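Iron binding protein FbpA (Mannheimia haemolytica, PDB 1Q35) binds ferric iron in the periplasm and probably hands it on for uptake into the cell. Local coordinates at residues 198-203 with 211-216. Residues are numbered along the deposited sequence; the frame is centred on the assembly and turned at random.
With FMT (formic acid), chain C.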
ATOM      1  N   TYR A 198       2.249   1.550   8.200  1.00  7.68           N
ATOM      2  CA  TYR A 198       1.069   1.812   9.027  1.00  7.81           C
ATOM      3  C   TYR A 198       0.709   0.610   9.902  1.00  7.92           C
ATOM      4  O   TYR A 198       0.151   0.778  10.980  1.00  8.12           O
ATOM      5  CB  TYR A 198      -0.138   2.273   8.178  1.00  7.90           C
ATOM      6  CG  TYR A 198      -0.507   1.329   7.065  1.00  8.10           C
ATOM      7  CD1 TYR A 198       0.099   1.440   5.817  1.00  8.14           C
ATOM      8  CD2 TYR A 198      -1.425   0.307   7.254  1.00  8.54           C
ATOM      9  CE1 TYR A 198      -0.197   0.575   4.799  1.00  8.63           C
ATOM     10  CE2 TYR A 198      -1.737  -0.573   6.227  1.00  8.89           C
ATOM     11  CZ  TYR A 198      -1.105  -0.431   5.000  1.00  8.67           C
ATOM     12  OH  TYR A 198      -1.353  -1.292   3.958  1.00  9.32           O
ATOM     13  N   TYR A 199       1.052  -0.593   9.460  1.00  7.95           N
ATOM     14  CA  TYR A 199       0.784  -1.781  10.267  1.00  8.25           C
ATOM     15  C   TYR A 199       1.496  -1.756  11.624  1.00  8.30           C
ATOM     16  O   TYR A 199       1.002  -2.345  12.578  1.00  8.59           O
ATOM     17  CB  TYR A 199       1.147  -3.068   9.510  1.00  8.29           C
ATOM     18  CG  TYR A 199       0.186  -3.402   8.392  1.00  8.61           C
ATOM     19  CD1 TYR A 199       0.634  -3.555   7.083  1.00  8.70           C
ATOM     20  CD2 TYR A 199      -1.171  -3.571   8.638  1.00  9.70           C
ATOM     21  CE1 TYR A 199      -0.243  -3.856   6.051  1.00  9.95           C
ATOM     22  CE2 TYR A 199      -2.054  -3.869   7.609  1.00 10.51           C
ATOM     23  CZ  TYR A 199      -1.580  -4.016   6.323  1.00 10.51           C
ATOM     24  OH  TYR A 199      -2.438  -4.315   5.289  1.00 11.61           O
ATOM     25  N   TYR A 200       2.648  -1.097  11.719  1.00  8.44           N
ATOM     26  CA  TYR A 200       3.344  -0.975  13.000  1.00  8.69           C
ATOM     27  C   TYR A 200       2.471  -0.235  14.013  1.00  8.84           C
ATOM     28  O   TYR A 200       2.341  -0.660  15.163  1.00  9.45           O
ATOM     29  CB  TYR A 200       4.684  -0.278  12.813  1.00  8.80           C
ATOM     30  CG  TYR A 200       5.646  -0.469  13.960  1.00  9.06           C
ATOM     31  CD1 TYR A 200       5.953   0.576  14.814  1.00 11.02           C
ATOM     32  CD2 TYR A 200       6.270  -1.692  14.179  1.00  8.60           C
ATOM     33  CE1 TYR A 200       6.844   0.410  15.870  1.00 11.34           C
ATOM     34  CE2 TYR A 200       7.168  -1.865  15.230  1.00  9.18           C
ATOM     35  CZ  TYR A 200       7.452  -0.811  16.066  1.00 10.11           C
ATOM     36  OH  TYR A 200       8.337  -0.972  17.112  1.00 11.65           O
ATOM     37  N   GLY A 201       1.852   0.863  13.584  1.00  8.94           N
ATOM     38  CA  GLY A 201       0.933   1.603  14.432  1.00  9.25           C
ATOM     39  C   GLY A 201      -0.338   0.834  14.752  1.00  9.36           C
ATOM     40  O   GLY A 201      -0.818   0.858  15.888  1.00  9.69           O
ATOM     41  N   LYS A 202      -0.890   0.143  13.763  1.00  9.31           N
ATOM     42  CA  LYS A 202      -2.058  -0.698  14.003  1.00  9.52           C
ATOM     43  C   LYS A 202      -1.768  -1.758  15.067  1.00  9.77           C
ATOM     44  O   LYS A 202      -2.596  -2.002  15.938  1.00 10.53           O
ATOM     45  CB  LYS A 202      -2.524  -1.376  12.714  1.00  9.57           C
ATOM     46  CG  LYS A 202      -3.105  -0.430  11.663  1.00  9.84           C
ATOM     47  CD  LYS A 202      -4.297   0.384  12.164  1.00 10.66           C
ATOM     48  CE  LYS A 202      -5.474  -0.488  12.586  1.00 11.09           C
ATOM     49  NZ  LYS A 202      -6.548   0.286  13.262  1.00 12.18           N
ATOM     50  N   MET A 203      -0.600  -2.389  15.001  1.00  9.66           N
ATOM     51  CA  MET A 203      -0.234  -3.422  15.978  1.00  9.84           C
ATOM     52  C   MET A 203      -0.072  -2.818  17.370  1.00 10.20           C
ATOM     53  O   MET A 203      -0.548  -3.386  18.355  1.00 10.54           O
ATOM     54  CB  MET A 203       1.038  -4.158  15.553  1.00  9.78           C
ATOM     55  CG  MET A 203       0.821  -5.097  14.379  1.00  9.93           C
ATOM     56  SD  MET A 203       2.279  -6.055  13.914  1.00  9.89           S
ATOM     57  CE  MET A 203       3.351  -4.775  13.244  1.00 10.88           C
ATOM     58  N   SER A 211       2.629  -6.593  21.480  1.00 12.86           N
ATOM     59  CA  SER A 211       3.867  -7.307  21.803  1.00 12.84           C
ATOM     60  C   SER A 211       4.670  -7.667  20.551  1.00 12.14           C
ATOM     61  O   SER A 211       5.897  -7.775  20.610  1.00 12.18           O
ATOM     62  CB  SER A 211       3.583  -8.574  22.626  1.00 13.22           C
ATOM     63  OG  SER A 211       2.884  -9.547  21.876  1.00 14.74           O
ATOM     64  N   TRP A 212       3.983  -7.850  19.425  1.00 11.58           N
ATOM     65  CA  TRP A 212       4.665  -8.104  18.158  1.00 11.42           C
ATOM     66  C   TRP A 212       5.482  -6.874  17.762  1.00 11.02           C
ATOM     67  O   TRP A 212       6.675  -6.972  17.482  1.00 11.15           O
ATOM     68  CB  TRP A 212       3.690  -8.452  17.026  1.00 11.57           C
ATOM     69  CG  TRP A 212       2.664  -9.515  17.313  1.00 12.30           C
ATOM     70  CD1 TRP A 212       2.539 -10.286  18.442  1.00 12.97           C
ATOM     71  CD2 TRP A 212       1.610  -9.913  16.439  1.00 13.43           C
ATOM     72  NE1 TRP A 212       1.462 -11.128  18.314  1.00 13.94           N
ATOM     73  CE2 TRP A 212       0.874 -10.923  17.095  1.00 13.92           C
ATOM     74  CE3 TRP A 212       1.205  -9.516  15.159  1.00 14.15           C
ATOM     75  CZ2 TRP A 212      -0.233 -11.544  16.513  1.00 14.88           C
ATOM     76  CZ3 TRP A 212       0.108 -10.129  14.582  1.00 14.73           C
ATOM     77  CH2 TRP A 212      -0.600 -11.133  15.258  1.00 15.28           C
ATOM     78  N   ALA A 213       4.827  -5.714  17.757  1.00 10.73           N
ATOM     79  CA  ALA A 213       5.495  -4.463  17.419  1.00 10.68           C
ATOM     80  C   ALA A 213       6.615  -4.136  18.398  1.00 10.71           C
ATOM     81  O   ALA A 213       7.666  -3.671  17.989  1.00 10.57           O
ATOM     82  CB  ALA A 213       4.494  -3.323  17.362  1.00 10.84           C
ATOM     83  N   GLU A 214       6.391  -4.389  19.688  1.00 11.04           N
ATOM     84  CA  GLU A 214       7.387  -4.086  20.712  1.00 11.57           C
ATOM     85  C   GLU A 214       8.671  -4.897  20.556  1.00 10.98           C
ATOM     86  O   GLU A 214       9.727  -4.467  21.009  1.00 11.45           O
ATOM     87  CB  GLU A 214       6.795  -4.288  22.114  1.00 12.18           C
ATOM     88  CG  GLU A 214       5.778  -3.217  22.484  1.00 14.86           C
ATOM     89  CD  GLU A 214       4.946  -3.547  23.713  1.00 17.75           C
ATOM     90  OE1 GLU A 214       4.343  -2.603  24.261  1.00 20.65           O
ATOM     91  OE2 GLU A 214       4.878  -4.725  24.125  1.00 19.06           O
ATOM     92  N   ALA A 215       8.576  -6.055  19.907  1.00 10.22           N
ATOM     93  CA  ALA A 215       9.736  -6.897  19.629  1.00 10.03           C
ATOM     94  C   ALA A 215      10.494  -6.494  18.365  1.00  9.73           C
ATOM     95  O   ALA A 215      11.499  -7.108  18.039  1.00  9.95           O
ATOM     96  CB  ALA A 215       9.303  -8.338  19.520  1.00 10.47           C
ATOM     97  N   ALA A 216      10.014  -5.470  17.659  1.00  9.49           N
ATOM     98  CA  ALA A 216      10.578  -5.086  16.371  1.00  9.41           C
ATOM     99  C   ALA A 216      10.873  -3.595  16.317  1.00  9.23           C
ATOM    100  O   ALA A 216      10.332  -2.808  17.095  1.00  9.66           O
ATOM    101  CB  ALA A 216       9.628  -5.481  15.238  1.00  9.47           C
TER
HETATM  102  C   FMT C1001      -4.805  -1.958   3.644  1.00 10.81           C
HETATM  103  O1  FMT C1001      -6.110  -1.745   3.596  1.00 10.75           O
HETATM  104  O2  FMT C1001      -4.051  -1.008   3.754  1.00 11.13           O
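Y200 and A213 meet, tightly packed, where two short helices, 198-205 and 210-214, lie against each other. The A213 methyl sits over one face of the phenol ring in a CH-pi contact, its CB 4.1 Å from the Y200 ring centroid and 26° off the ring normal. With CG anti to the backbone N (chi1 -162°), the Y200 ring reaches past helix 210-214, and its hydroxyl donates to the first carbonyl of strand 216-219, Y200 OH lying 2.7 Å from A216 O. The donor stands above the plane of that carbonyl, 39° out of it. A216 O itself lies near the plane of the ring, at its edge, while the methyl takes a face, and together they probably restrain the rotation of the ring. The A213 methyl is shared: A213 CB also rests 4.0 Å from M203 CB, where the backbones come closest.

Beyond M203 the packing is looser. Bent at chi3, this side chain meets the indole of W212 at about a right angle; M203 SD is 3.8 Å from W212 CE3, a Met-aromatic contact made at the ring edge. W212 is partly exposed and also touches K183 of helix 178-187, whereas E214, on the solvent side, points its CB away from helix 198-205.

The opposite end of 198-203 belongs to the iron site. Y198 and Y199, with Y142 of helix 141-168, bind Fe(3+) in the metal-loaded protein; here, without iron, Y198 OH makes a weak hydrogen bond to O2 of a formic acid also held by R10 and R101. The pairing joins the helix bearing this tyrosine pair to helix 210-214 and strand 216-219, within the periplasmic binding protein fold.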